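Local coordinates for protein D-alanyl transferase DltD (Enterococcus faecium TX0133A04, PDB 6PFX) that probably takes part in transferring D-alanine to lipoteichoic acid during cell-wall biogenesis in this Gram-positive bacterium, at residues G73-Q78 with N118-E123; P41-S46 with M84-A89; K25-K30 with T126-F131. One frame throughout, in Å; residues are numbered along the deposited sequence.

Interaction 1. Residues G73-Q78 with N118-E123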
ATOM      1  N   GLY A  73       3.230  -4.577   0.345  1.00 23.09           N
ATOM      2  CA  GLY A  73       3.744  -3.439   1.069  1.00 21.18           C
ATOM      3  C   GLY A  73       4.886  -3.815   2.011  1.00 28.21           C
ATOM      4  O   GLY A  73       5.038  -4.977   2.388  1.00 31.30           O
ATOM      5  N   ALA A  74       5.670  -2.805   2.383  1.00 20.70           N
ATOM      6  CA  ALA A  74       6.786  -2.955   3.311  1.00 23.14           C
ATOM      7  C   ALA A  74       7.067  -1.587   3.921  1.00 21.50           C
ATOM      8  O   ALA A  74       6.471  -0.584   3.512  1.00 19.21           O
ATOM      9  CB  ALA A  74       8.032  -3.511   2.601  1.00 25.03           C
ATOM     10  N   PRO A  75       7.939  -1.502   4.924  1.00 26.07           N
ATOM     11  CA  PRO A  75       8.160  -0.191   5.558  1.00 21.97           C
ATOM     12  C   PRO A  75       8.675   0.822   4.549  1.00 20.16           C
ATOM     13  O   PRO A  75       9.724   0.636   3.930  1.00 29.36           O
ATOM     14  CB  PRO A  75       9.184  -0.490   6.660  1.00 27.24           C
ATOM     15  CG  PRO A  75       8.958  -1.913   6.986  1.00 28.92           C
ATOM     16  CD  PRO A  75       8.632  -2.579   5.658  1.00 31.34           C
ATOM     17  N   GLY A  76       7.905   1.884   4.357  1.00 17.25           N
ATOM     18  CA  GLY A  76       8.281   2.943   3.453  1.00 20.63           C
ATOM     19  C   GLY A  76       7.810   2.794   2.021  1.00 18.52           C
ATOM     20  O   GLY A  76       8.124   3.664   1.200  1.00 19.08           O
ATOM     21  N   THR A  77       7.071   1.735   1.685  1.00 17.51           N
ATOM     22  CA  THR A  77       6.478   1.643   0.354  1.00 16.27           C
ATOM     23  C   THR A  77       5.244   2.544   0.307  1.00 15.68           C
ATOM     24  O   THR A  77       4.320   2.371   1.109  1.00 22.85           O
ATOM     25  CB  THR A  77       6.099   0.213  -0.036  1.00 16.75           C
ATOM     26  OG1 THR A  77       5.160  -0.335   0.894  1.00 18.70           O
ATOM     27  CG2 THR A  77       7.335  -0.666  -0.097  1.00 22.74           C
ATOM     28  N   GLN A  78       5.249   3.524  -0.601  1.00 13.13           N
ATOM     29  CA  GLN A  78       4.108   4.411  -0.831  1.00 12.49           C
ATOM     30  C   GLN A  78       3.633   4.248  -2.275  1.00 15.71           C
ATOM     31  O   GLN A  78       3.917   3.225  -2.907  1.00 17.09           O
ATOM     32  CB  GLN A  78       4.470   5.860  -0.478  1.00 12.26           C
ATOM     33  CG  GLN A  78       5.081   5.989   0.922  1.00 14.49           C
ATOM     34  CD  GLN A  78       5.163   7.412   1.515  1.00 17.29           C
ATOM     35  OE1 GLN A  78       5.642   7.570   2.644  1.00 19.72           O
ATOM     36  NE2 GLN A  78       4.707   8.433   0.783  1.00 15.65           N
ATOM     37  N   ASN A 118      14.509   5.509  -2.463  1.00 23.66           N
ATOM     38  CA  ASN A 118      15.765   4.849  -2.806  1.00 27.25           C
ATOM     39  C   ASN A 118      15.763   3.380  -2.398  1.00 28.65           C
ATOM     40  O   ASN A 118      16.338   2.538  -3.096  1.00 27.20           O
ATOM     41  CB  ASN A 118      16.941   5.572  -2.144  1.00 28.23           C
ATOM     42  CG  ASN A 118      17.198   6.944  -2.737  1.00 25.83           C
ATOM     43  OD1 ASN A 118      16.714   7.271  -3.819  1.00 27.82           O
ATOM     44  ND2 ASN A 118      17.972   7.755  -2.025  1.00 33.43           N
ATOM     45  N   THR A 119      15.132   3.049  -1.267  1.00 28.23           N
ATOM     46  CA  THR A 119      15.138   1.664  -0.807  1.00 28.79           C
ATOM     47  C   THR A 119      14.468   0.734  -1.810  1.00 27.45           C
ATOM     48  O   THR A 119      14.925  -0.396  -2.022  1.00 26.95           O
ATOM     49  CB  THR A 119      14.438   1.552   0.548  1.00 29.73           C
ATOM     50  OG1 THR A 119      15.168   2.306   1.516  1.00 29.90           O
ATOM     51  CG2 THR A 119      14.350   0.098   0.991  1.00 29.67           C
ATOM     52  N   TYR A 120      13.378   1.179  -2.428  1.00 22.74           N
ATOM     53  CA  TYR A 120      12.600   0.325  -3.309  1.00 28.16           C
ATOM     54  C   TYR A 120      12.795   0.629  -4.780  1.00 17.44           C
ATOM     55  O   TYR A 120      12.268  -0.110  -5.620  1.00 24.59           O
ATOM     56  CB  TYR A 120      11.119   0.404  -2.934  1.00 27.17           C
ATOM     57  CG  TYR A 120      10.889  -0.096  -1.538  1.00 26.55           C
ATOM     58  CD1 TYR A 120      10.719  -1.452  -1.297  1.00 28.38           C
ATOM     59  CD2 TYR A 120      10.876   0.777  -0.458  1.00 28.08           C
ATOM     60  CE1 TYR A 120      10.516  -1.932  -0.021  1.00 31.18           C
ATOM     61  CE2 TYR A 120      10.679   0.304   0.834  1.00 29.81           C
ATOM     62  CZ  TYR A 120      10.501  -1.055   1.039  1.00 28.29           C
ATOM     63  OH  TYR A 120      10.298  -1.557   2.302  1.00 29.63           O
ATOM     64  N   TYR A 121      13.552   1.672  -5.121  1.00 19.09           N
ATOM     65  CA  TYR A 121      13.797   1.974  -6.524  1.00 23.30           C
ATOM     66  C   TYR A 121      14.396   0.752  -7.209  1.00 20.65           C
ATOM     67  O   TYR A 121      15.414   0.213  -6.761  1.00 24.11           O
ATOM     68  CB  TYR A 121      14.746   3.157  -6.674  1.00 23.26           C
ATOM     69  CG  TYR A 121      15.178   3.357  -8.111  1.00 19.51           C
ATOM     70  CD1 TYR A 121      14.251   3.674  -9.096  1.00 22.74           C
ATOM     71  CD2 TYR A 121      16.506   3.215  -8.483  1.00 23.94           C
ATOM     72  CE1 TYR A 121      14.643   3.850 -10.420  1.00 20.37           C
ATOM     73  CE2 TYR A 121      16.905   3.386  -9.800  1.00 27.05           C
ATOM     74  CZ  TYR A 121      15.968   3.705 -10.761  1.00 24.24           C
ATOM     75  OH  TYR A 121      16.351   3.880 -12.073  1.00 27.47           O
ATOM     76  N   SER A 122      13.750   0.315  -8.291  1.00 19.20           N
ATOM     77  CA  SER A 122      14.108  -0.902  -9.008  1.00 19.24           C
ATOM     78  C   SER A 122      14.389  -0.523 -10.453  1.00 18.93           C
ATOM     79  O   SER A 122      13.471  -0.125 -11.181  1.00 18.95           O
ATOM     80  CB  SER A 122      12.966  -1.913  -8.958  1.00 20.59           C
ATOM     81  OG  SER A 122      13.248  -3.009  -9.798  1.00 19.32           O
ATOM     82  N   GLU A 123      15.654  -0.624 -10.868  1.00 20.48           N
ATOM     83  CA  GLU A 123      15.969  -0.423 -12.275  1.00 21.57           C
ATOM     84  C   GLU A 123      15.212  -1.422 -13.141  1.00 18.93           C
ATOM     85  O   GLU A 123      14.761  -1.086 -14.242  1.00 18.37           O
ATOM     86  CB  GLU A 123      17.470  -0.573 -12.518  1.00 23.94           C
ATOM     87  CG  GLU A 123      18.300   0.626 -12.097  1.00 31.44           C
ATOM     88  CD  GLU A 123      19.788   0.392 -12.302  1.00 35.58           C
ATOM     89  OE1 GLU A 123      20.284  -0.686 -11.907  1.00 40.19           O
ATOM     90  OE2 GLU A 123      20.457   1.278 -12.870  1.00 42.57           O
TER
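Tyr120, at the end of helix 114-120, lays its ring into the turn formed by Ala74, Pro75, Gly76 and Thr77. Just before it, Thr119 CG2 lies over the rim of that ring, on the face turned from Thr77. On the other face Thr77 CG2 sits over the ring centre, 3.4 Å from the centroid and 12° off the ring normal, a CH-pi contact. With OG1 between the backbone N and the carbonyl carbon (chi1 59°), CG2 lies anti to the carbonyl carbon and faces the ring, while OG1 turns away from it. There OG1 receives the N-H of Ala74 in a 2.9 Å, nearly straight bond and also pairs with Gly44 O, while Thr77 N closes the type II turn on Ala74 O at 3.0 Å. The phenol end of Tyr120 donates from OH to Pro75 O over 2.8 Å. This oxygen lies at the edge of the ring, in its plane, but the hydroxyl stands above the plane of the Pro75 carbonyl, 43° out of it. Ala74 CB packs close against the same hydroxyl, 3.0 Å from Tyr120 OH, while the bond to Pro75 O fixes where the phenol end points. Past Tyr121, where the helix ends, Ser122 is the N-cap of helix 123-132, its OG accepting from Gln125 N and also pairing with Lys25 O. The Tyr120 side chain also touches Val21 and Leu24 of helix 21-24 and Ser81 of helix 79-89. The turn itself connects strand 68-71 to helix 79-89, with Pro75 against Ser46, a residue of the putative catalytic triad.

Interaction 2. Residues P41-S46 with M84-A89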
ATOM      1  N   PRO A  41      -3.158  -9.796  -4.409  1.00 12.84           N
ATOM      2  CA  PRO A  41      -2.178  -8.819  -3.905  1.00 11.42           C
ATOM      3  C   PRO A  41      -2.800  -7.915  -2.848  1.00 11.76           C
ATOM      4  O   PRO A  41      -3.930  -7.444  -3.000  1.00 12.36           O
ATOM      5  CB  PRO A  41      -1.767  -8.039  -5.162  1.00 10.85           C
ATOM      6  CG  PRO A  41      -2.975  -8.130  -6.056  1.00 13.05           C
ATOM      7  CD  PRO A  41      -3.546  -9.517  -5.810  1.00 11.89           C
ATOM      8  N   PHE A  42      -2.072  -7.747  -1.737  1.00 13.51           N
ATOM      9  CA  PHE A  42      -2.394  -6.797  -0.674  1.00 12.47           C
ATOM     10  C   PHE A  42      -1.288  -5.741  -0.681  1.00 15.54           C
ATOM     11  O   PHE A  42      -0.134  -6.035  -0.341  1.00 13.07           O
ATOM     12  CB  PHE A  42      -2.436  -7.472   0.694  1.00 14.29           C
ATOM     13  CG  PHE A  42      -3.727  -8.189   1.021  1.00 11.91           C
ATOM     14  CD1 PHE A  42      -4.216  -9.213   0.221  1.00 11.62           C
ATOM     15  CD2 PHE A  42      -4.425  -7.853   2.176  1.00 12.18           C
ATOM     16  CE1 PHE A  42      -5.398  -9.875   0.555  1.00 12.67           C
ATOM     17  CE2 PHE A  42      -5.578  -8.512   2.525  1.00 10.93           C
ATOM     18  CZ  PHE A  42      -6.073  -9.533   1.720  1.00 13.21           C
ATOM     19  N   PHE A  43      -1.638  -4.529  -1.096  1.00 11.00           N
ATOM     20  CA  PHE A  43      -0.720  -3.404  -1.143  1.00 12.16           C
ATOM     21  C   PHE A  43      -0.876  -2.563   0.114  1.00 14.17           C
ATOM     22  O   PHE A  43      -1.973  -2.419   0.661  1.00 12.78           O
ATOM     23  CB  PHE A  43      -0.995  -2.512  -2.360  1.00 12.12           C
ATOM     24  CG  PHE A  43      -0.723  -3.178  -3.681  1.00 13.16           C
ATOM     25  CD1 PHE A  43       0.552  -3.179  -4.227  1.00 18.27           C
ATOM     26  CD2 PHE A  43      -1.744  -3.800  -4.385  1.00 12.54           C
ATOM     27  CE1 PHE A  43       0.800  -3.798  -5.439  1.00 17.27           C
ATOM     28  CE2 PHE A  43      -1.493  -4.423  -5.587  1.00 14.05           C
ATOM     29  CZ  PHE A  43      -0.225  -4.411  -6.119  1.00 15.02           C
ATOM     30  N   GLY A  44       0.232  -1.974   0.543  1.00 16.17           N
ATOM     31  CA  GLY A  44       0.201  -1.150   1.729  1.00 13.09           C
ATOM     32  C   GLY A  44       1.585  -0.751   2.186  1.00 18.84           C
ATOM     33  O   GLY A  44       2.393  -0.278   1.384  1.00 23.01           O
ATOM     34  N   SER A  45       1.868  -0.915   3.474  1.00 15.71           N
ATOM     35  CA  SER A  45       3.201  -0.626   4.001  1.00 17.04           C
ATOM     36  C   SER A  45       3.415  -1.484   5.244  1.00 16.57           C
ATOM     37  O   SER A  45       2.956  -2.628   5.277  1.00 19.05           O
ATOM     38  CB  SER A  45       3.411   0.870   4.227  1.00 26.60           C
ATOM     39  OG  SER A  45       2.327   1.474   4.888  1.00 35.27           O
ATOM     40  N   SER A  46       4.063  -0.942   6.281  1.00 21.07           N
ATOM     41  CA  SER A  46       4.543  -1.772   7.384  1.00 23.48           C
ATOM     42  C   SER A  46       3.430  -2.472   8.157  1.00 18.26           C
ATOM     43  O   SER A  46       3.706  -3.461   8.845  1.00 19.04           O
ATOM     44  CB  SER A  46       5.391  -0.933   8.350  1.00 26.58           C
ATOM     45  OG  SER A  46       4.692   0.226   8.757  1.00 30.84           O
ATOM     46  N   MET A  84       5.113   0.927  -9.374  1.00 16.54           N
ATOM     47  CA  MET A  84       6.150   0.230 -10.128  1.00 17.10           C
ATOM     48  C   MET A  84       5.986  -1.278 -10.008  1.00 16.67           C
ATOM     49  O   MET A  84       6.250  -2.017 -10.962  1.00 17.46           O
ATOM     50  CB  MET A  84       7.542   0.620  -9.632  1.00 19.21           C
ATOM     51  CG  MET A  84       7.870   2.079  -9.746  1.00 21.08           C
ATOM     52  SD  MET A  84       7.635   2.690 -11.409  1.00 29.34           S
ATOM     53  CE  MET A  84       8.525   1.452 -12.351  1.00 23.49           C
ATOM     54  N   MET A  85       5.567  -1.753  -8.836  1.00 15.17           N
ATOM     55  CA  MET A  85       5.265  -3.171  -8.695  1.00 14.46           C
ATOM     56  C   MET A  85       4.123  -3.571  -9.619  1.00 18.88           C
ATOM     57  O   MET A  85       4.214  -4.570 -10.342  1.00 14.77           O
ATOM     58  CB  MET A  85       4.903  -3.490  -7.246  1.00 18.94           C
ATOM     59  CG  MET A  85       6.009  -3.210  -6.266  1.00 16.54           C
ATOM     60  SD  MET A  85       5.534  -3.646  -4.581  1.00 19.75           S
ATOM     61  CE  MET A  85       6.561  -2.485  -3.674  1.00 28.96           C
ATOM     62  N   MET A  86       3.036  -2.794  -9.610  1.00 15.33           N
ATOM     63  CA  MET A  86       1.867  -3.144 -10.406  1.00 15.84           C
ATOM     64  C   MET A  86       2.193  -3.140 -11.891  1.00 13.64           C
ATOM     65  O   MET A  86       1.827  -4.070 -12.623  1.00 15.02           O
ATOM     66  CB  MET A  86       0.756  -2.130 -10.156  1.00 18.73           C
ATOM     67  CG  MET A  86       0.160  -2.183  -8.784  1.00 19.41           C
ATOM     68  SD  MET A  86      -1.098  -0.896  -8.650  1.00 22.43           S
ATOM     69  CE  MET A  86      -1.499  -1.093  -6.928  1.00 22.51           C
ATOM     70  N   ARG A  87       2.850  -2.069 -12.356  1.00 15.70           N
ATOM     71  CA  ARG A  87       3.164  -1.911 -13.773  1.00 14.88           C
ATOM     72  C   ARG A  87       4.095  -3.015 -14.255  1.00 14.48           C
ATOM     73  O   ARG A  87       3.945  -3.520 -15.373  1.00 17.14           O
ATOM     74  CB  ARG A  87       3.795  -0.531 -14.001  1.00 16.67           C
ATOM     75  CG  ARG A  87       4.134  -0.202 -15.456  1.00 16.54           C
ATOM     76  CD  ARG A  87       2.874   0.172 -16.219  1.00 21.35           C
ATOM     77  NE  ARG A  87       3.106   0.414 -17.642  1.00 19.13           N
ATOM     78  CZ  ARG A  87       2.990   1.590 -18.261  1.00 25.89           C
ATOM     79  NH1 ARG A  87       2.639   2.696 -17.602  1.00 25.52           N
ATOM     80  NH2 ARG A  87       3.221   1.651 -19.571  1.00 23.31           N
ATOM     81  N   SER A  88       5.080  -3.387 -13.438  1.00 15.54           N
ATOM     82  CA  SER A  88       6.036  -4.409 -13.847  1.00 12.95           C
ATOM     83  C   SER A  88       5.415  -5.799 -13.836  1.00 16.10           C
ATOM     84  O   SER A  88       5.930  -6.704 -14.499  1.00 20.18           O
ATOM     85  CB  SER A  88       7.271  -4.377 -12.942  1.00 15.30           C
ATOM     86  OG  SER A  88       6.959  -4.727 -11.601  1.00 17.53           O
ATOM     87  N   ALA A  89       4.325  -5.994 -13.097  1.00 16.04           N
ATOM     88  CA  ALA A  89       3.598  -7.251 -13.189  1.00 17.69           C
ATOM     89  C   ALA A  89       2.852  -7.370 -14.509  1.00 19.66           C
ATOM     90  O   ALA A  89       2.541  -8.487 -14.938  1.00 21.26           O
ATOM     91  CB  ALA A  89       2.634  -7.377 -12.010  1.00 18.49           C
TER
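Phe43 and Met86 meet by CH-pi and sulfur-aromatic contact. The Met86 methyl, CE, hangs over the centre of the Phe43 ring, 3.5 Å from its centroid and 9° off the normal. SD follows above the same face at a greater distance, 4.8 Å from the centroid, which makes this a Met-aromatic pair. Beyond CG the methionine runs fully extended (chi2 179°, chi3 -175°), and that straight reach carries the methyl across the ring although the base of the side chain does not point at the strand. Phe43 belongs to strand 39-43, which lies between strands 68-71 and 97-101 in the parallel sheet; helix 79-89 joins those two in a beta-alpha-beta crossover and so passes over the strand between them, as in an SGNH-hydrolase-like alpha/beta fold. Apolar contacts complete the meeting: Met86 CG lies 3.5 Å from Phe43 CZ, and Met85 CB approaches the ring at its edge, 4.5 Å from Phe43 CE1. Polar bonds run beside this packing. Gly44 N is held by Gln82 OE1 of the same helix, and two residues on, Ser46 OG bonds His348 NE2, consistent with a Ser-His-Asp triad.

Interaction 3. Residues K25-K30 with T126-F131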
ATOM      1  N   LYS A  25      11.007  -5.693  -5.369  1.00 17.21           N
ATOM      2  CA  LYS A  25      11.707  -5.028  -6.461  1.00 17.12           C
ATOM      3  C   LYS A  25      11.867  -5.904  -7.696  1.00 21.05           C
ATOM      4  O   LYS A  25      12.309  -5.408  -8.739  1.00 21.20           O
ATOM      5  CB  LYS A  25      13.122  -4.626  -6.021  1.00 19.55           C
ATOM      6  CG  LYS A  25      13.169  -3.537  -4.984  1.00 19.62           C
ATOM      7  CD  LYS A  25      14.573  -2.967  -4.761  1.00 26.89           C
ATOM      8  CE  LYS A  25      15.598  -4.047  -4.443  1.00 37.05           C
ATOM      9  NZ  LYS A  25      16.945  -3.469  -4.140  1.00 40.20           N
ATOM     10  N   GLY A  26      11.551  -7.193  -7.601  1.00 16.91           N
ATOM     11  CA  GLY A  26      11.777  -8.122  -8.683  1.00 18.09           C
ATOM     12  C   GLY A  26      10.535  -8.376  -9.520  1.00 18.49           C
ATOM     13  O   GLY A  26       9.516  -7.688  -9.413  1.00 18.35           O
ATOM     14  N   ASP A  27      10.653  -9.387 -10.391  1.00 20.84           N
ATOM     15  CA  ASP A  27       9.574  -9.790 -11.277  1.00 16.61           C
ATOM     16  C   ASP A  27       9.246 -11.280 -11.187  1.00 18.13           C
ATOM     17  O   ASP A  27       8.072 -11.653 -11.147  1.00 17.74           O
ATOM     18  CB  ASP A  27       9.933  -9.482 -12.741  1.00 18.10           C
ATOM     19  CG  ASP A  27       9.783  -8.024 -13.099  1.00 24.55           C
ATOM     20  OD1 ASP A  27       9.002  -7.312 -12.439  1.00 22.21           O
ATOM     21  OD2 ASP A  27      10.443  -7.587 -14.063  1.00 20.54           O
ATOM     22  N   ALA A  28      10.267 -12.143 -11.183  1.00 21.67           N
ATOM     23  CA  ALA A  28      10.039 -13.567 -11.413  1.00 19.72           C
ATOM     24  C   ALA A  28       9.077 -14.153 -10.388  1.00 18.11           C
ATOM     25  O   ALA A  28       8.129 -14.860 -10.744  1.00 20.86           O
ATOM     26  CB  ALA A  28      11.375 -14.312 -11.403  1.00 24.03           C
ATOM     27  N   ILE A  29       9.286 -13.851  -9.109  1.00 18.28           N
ATOM     28  CA  ILE A  29       8.466 -14.457  -8.065  1.00 19.47           C
ATOM     29  C   ILE A  29       7.083 -13.823  -8.030  1.00 20.29           C
ATOM     30  O   ILE A  29       6.062 -14.510  -8.143  1.00 16.65           O
ATOM     31  CB  ILE A  29       9.168 -14.380  -6.697  1.00 19.71           C
ATOM     32  CG1 ILE A  29      10.404 -15.286  -6.700  1.00 17.63           C
ATOM     33  CG2 ILE A  29       8.203 -14.773  -5.592  1.00 20.48           C
ATOM     34  CD1 ILE A  29      11.250 -15.180  -5.433  1.00 23.71           C
ATOM     35  N   LYS A  30       7.027 -12.499  -7.878  1.00 17.66           N
ATOM     36  CA  LYS A  30       5.739 -11.839  -7.693  1.00 16.77           C
ATOM     37  C   LYS A  30       4.844 -11.996  -8.922  1.00 15.80           C
ATOM     38  O   LYS A  30       3.633 -12.194  -8.785  1.00 15.29           O
ATOM     39  CB  LYS A  30       5.944 -10.371  -7.302  1.00 15.50           C
ATOM     40  CG  LYS A  30       6.169  -9.399  -8.457  1.00 15.10           C
ATOM     41  CD  LYS A  30       6.480  -7.999  -7.927  1.00 15.78           C
ATOM     42  CE  LYS A  30       6.165  -6.918  -8.925  1.00 14.94           C
ATOM     43  NZ  LYS A  30       6.825  -7.181 -10.236  1.00 13.62           N
ATOM     44  N   THR A 126      11.662  -0.214 -13.523  1.00 15.20           N
ATOM     45  CA  THR A 126      11.667   1.009 -14.318  1.00 16.21           C
ATOM     46  C   THR A 126      11.856   0.682 -15.792  1.00 16.89           C
ATOM     47  O   THR A 126      11.112   1.175 -16.650  1.00 16.46           O
ATOM     48  CB  THR A 126      12.768   1.949 -13.818  1.00 17.44           C
ATOM     49  OG1 THR A 126      12.572   2.242 -12.429  1.00 20.13           O
ATOM     50  CG2 THR A 126      12.756   3.250 -14.602  1.00 19.44           C
ATOM     51  N   TYR A 127      12.825  -0.184 -16.102  1.00 13.63           N
ATOM     52  CA  TYR A 127      13.048  -0.576 -17.487  1.00 15.99           C
ATOM     53  C   TYR A 127      11.869  -1.384 -18.016  1.00 17.18           C
ATOM     54  O   TYR A 127      11.480  -1.237 -19.182  1.00 17.80           O
ATOM     55  CB  TYR A 127      14.341  -1.383 -17.601  1.00 16.39           C
ATOM     56  CG  TYR A 127      15.629  -0.640 -17.312  1.00 17.18           C
ATOM     57  CD1 TYR A 127      15.633   0.703 -16.966  1.00 18.39           C
ATOM     58  CD2 TYR A 127      16.853  -1.298 -17.399  1.00 20.58           C
ATOM     59  CE1 TYR A 127      16.806   1.365 -16.708  1.00 19.60           C
ATOM     60  CE2 TYR A 127      18.035  -0.633 -17.155  1.00 21.65           C
ATOM     61  CZ  TYR A 127      18.000   0.693 -16.800  1.00 21.29           C
ATOM     62  OH  TYR A 127      19.163   1.365 -16.534  1.00 23.62           O
ATOM     63  N   ASP A 128      11.280  -2.237 -17.171  1.00 17.86           N
ATOM     64  CA  ASP A 128      10.063  -2.932 -17.563  1.00 14.80           C
ATOM     65  C   ASP A 128       9.040  -1.944 -18.115  1.00 14.12           C
ATOM     66  O   ASP A 128       8.424  -2.173 -19.162  1.00 19.76           O
ATOM     67  CB  ASP A 128       9.431  -3.637 -16.357  1.00 19.16           C
ATOM     68  CG  ASP A 128      10.102  -4.958 -15.991  1.00 17.73           C
ATOM     69  OD1 ASP A 128      10.866  -5.522 -16.799  1.00 19.90           O
ATOM     70  OD2 ASP A 128       9.841  -5.428 -14.863  1.00 23.64           O
ATOM     71  N   TRP A 129       8.826  -0.846 -17.387  1.00 15.60           N
ATOM     72  CA  TRP A 129       7.864   0.168 -17.800  1.00 16.76           C
ATOM     73  C   TRP A 129       8.262   0.777 -19.134  1.00 18.06           C
ATOM     74  O   TRP A 129       7.455   0.837 -20.067  1.00 18.56           O
ATOM     75  CB  TRP A 129       7.795   1.232 -16.708  1.00 15.98           C
ATOM     76  CG  TRP A 129       7.284   2.560 -17.142  1.00 17.07           C
ATOM     77  CD1 TRP A 129       6.072   2.833 -17.717  1.00 17.40           C
ATOM     78  CD2 TRP A 129       7.954   3.820 -16.995  1.00 17.81           C
ATOM     79  NE1 TRP A 129       5.960   4.187 -17.948  1.00 18.59           N
ATOM     80  CE2 TRP A 129       7.101   4.811 -17.517  1.00 15.56           C
ATOM     81  CE3 TRP A 129       9.196   4.205 -16.482  1.00 15.60           C
ATOM     82  CZ2 TRP A 129       7.451   6.164 -17.538  1.00 16.23           C
ATOM     83  CZ3 TRP A 129       9.540   5.550 -16.506  1.00 15.49           C
ATOM     84  CH2 TRP A 129       8.669   6.510 -17.029  1.00 15.87           C
ATOM     85  N   LEU A 130       9.521   1.198 -19.257  1.00 18.64           N
ATOM     86  CA  LEU A 130       9.960   1.857 -20.481  1.00 17.45           C
ATOM     87  C   LEU A 130       9.774   0.961 -21.698  1.00 20.45           C
ATOM     88  O   LEU A 130       9.333   1.426 -22.755  1.00 20.03           O
ATOM     89  CB  LEU A 130      11.423   2.277 -20.358  1.00 15.72           C
ATOM     90  CG  LEU A 130      11.723   3.371 -19.338  1.00 14.61           C
ATOM     91  CD1 LEU A 130      13.221   3.614 -19.214  1.00 17.11           C
ATOM     92  CD2 LEU A 130      11.035   4.670 -19.693  1.00 19.28           C
ATOM     93  N   PHE A 131      10.142  -0.318 -21.590  1.00 14.29           N
ATOM     94  CA  PHE A 131       9.999  -1.236 -22.718  1.00 18.58           C
ATOM     95  C   PHE A 131       8.550  -1.634 -22.955  1.00 22.75           C
ATOM     96  O   PHE A 131       8.240  -2.137 -24.042  1.00 25.91           O
ATOM     97  CB  PHE A 131      10.896  -2.467 -22.520  1.00 19.80           C
ATOM     98  CG  PHE A 131      12.365  -2.182 -22.727  1.00 18.80           C
ATOM     99  CD1 PHE A 131      12.900  -2.085 -24.005  1.00 23.87           C
ATOM    100  CD2 PHE A 131      13.211  -2.009 -21.652  1.00 20.53           C
ATOM    101  CE1 PHE A 131      14.252  -1.810 -24.195  1.00 17.87           C
ATOM    102  CE2 PHE A 131      14.559  -1.737 -21.842  1.00 21.67           C
ATOM    103  CZ  PHE A 131      15.076  -1.642 -23.111  1.00 22.91           C
TER
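Asp27 and Asp128 point their carboxylates at each other from opposite directions, their planes 21° apart and nearly coplanar. The modelled separation of 2.4 Å between Asp27 OD2 and Asp128 OD2 is too short to be trusted in detail; if the oxygens really are so close, one acid group probably carries a proton. Both side chains have CG beside their own backbone N and anti to the carbonyl carbon, which directs each acid toward the other segment. The other oxygens have separate partners. Asp128 OD1 takes the indole N-H of Trp184, and Asp27 OD1 forms a salt bridge with Lys30 NZ at 3.1 Å. Lys30 starts with CG between the backbone N and the carbonyl carbon (chi1 84°), runs on roughly extended, and bends at its last torsion to bring NZ back to the residues just before its helix. There NZ donates to Gly26 O over 2.9 Å, in the carbonyl plane, and also bonds Ser88 OG of helix 79-89. The ammonium thus ties the residues before helix 28-35 to the neighbouring helix, and would tend to favour the charged form of Asp27. Asp27 occupies the N-cap position of helix 28-35, yet its own side chain makes no capping bond; instead Asp191 OD2 accepts from the backbone N of Asp27 and of Ala28. The contact joins the N-cap of helix 28-35 to helix 123-132, near the surface. Gly26 O has a second donor in Gln125 NE2, from the same helix as Asp128. The Lys30 ammonium stays apart from the second acid, with NZ 5.8 Å from Asp128 OD2, whereas Ser88 packs its side chain against Asp128.

In the fold
The six segments fall along the chain as 25-30, 41-46, 73-78, 84-89, 118-123 and 126-131. Interactions 1 and 2 interleave, and both are enclosed in the loop that interaction 3 closes. Their centres lie about 10 Å (1 and 2), 13 Å (1 and 3) and 12 Å (2 and 3) apart. Helix 79-89 is common ground: it follows the turn of interaction 1, covers the sheet in interaction 2 and meets Lys30 of interaction 3 through Ser88. Interactions 1 and 2 converge on the loop with Ser46 of the putative Ser-His-Asp triad, whereas interaction 3 lies farther out, where the start of helix 28-35 comes up to helix 123-132.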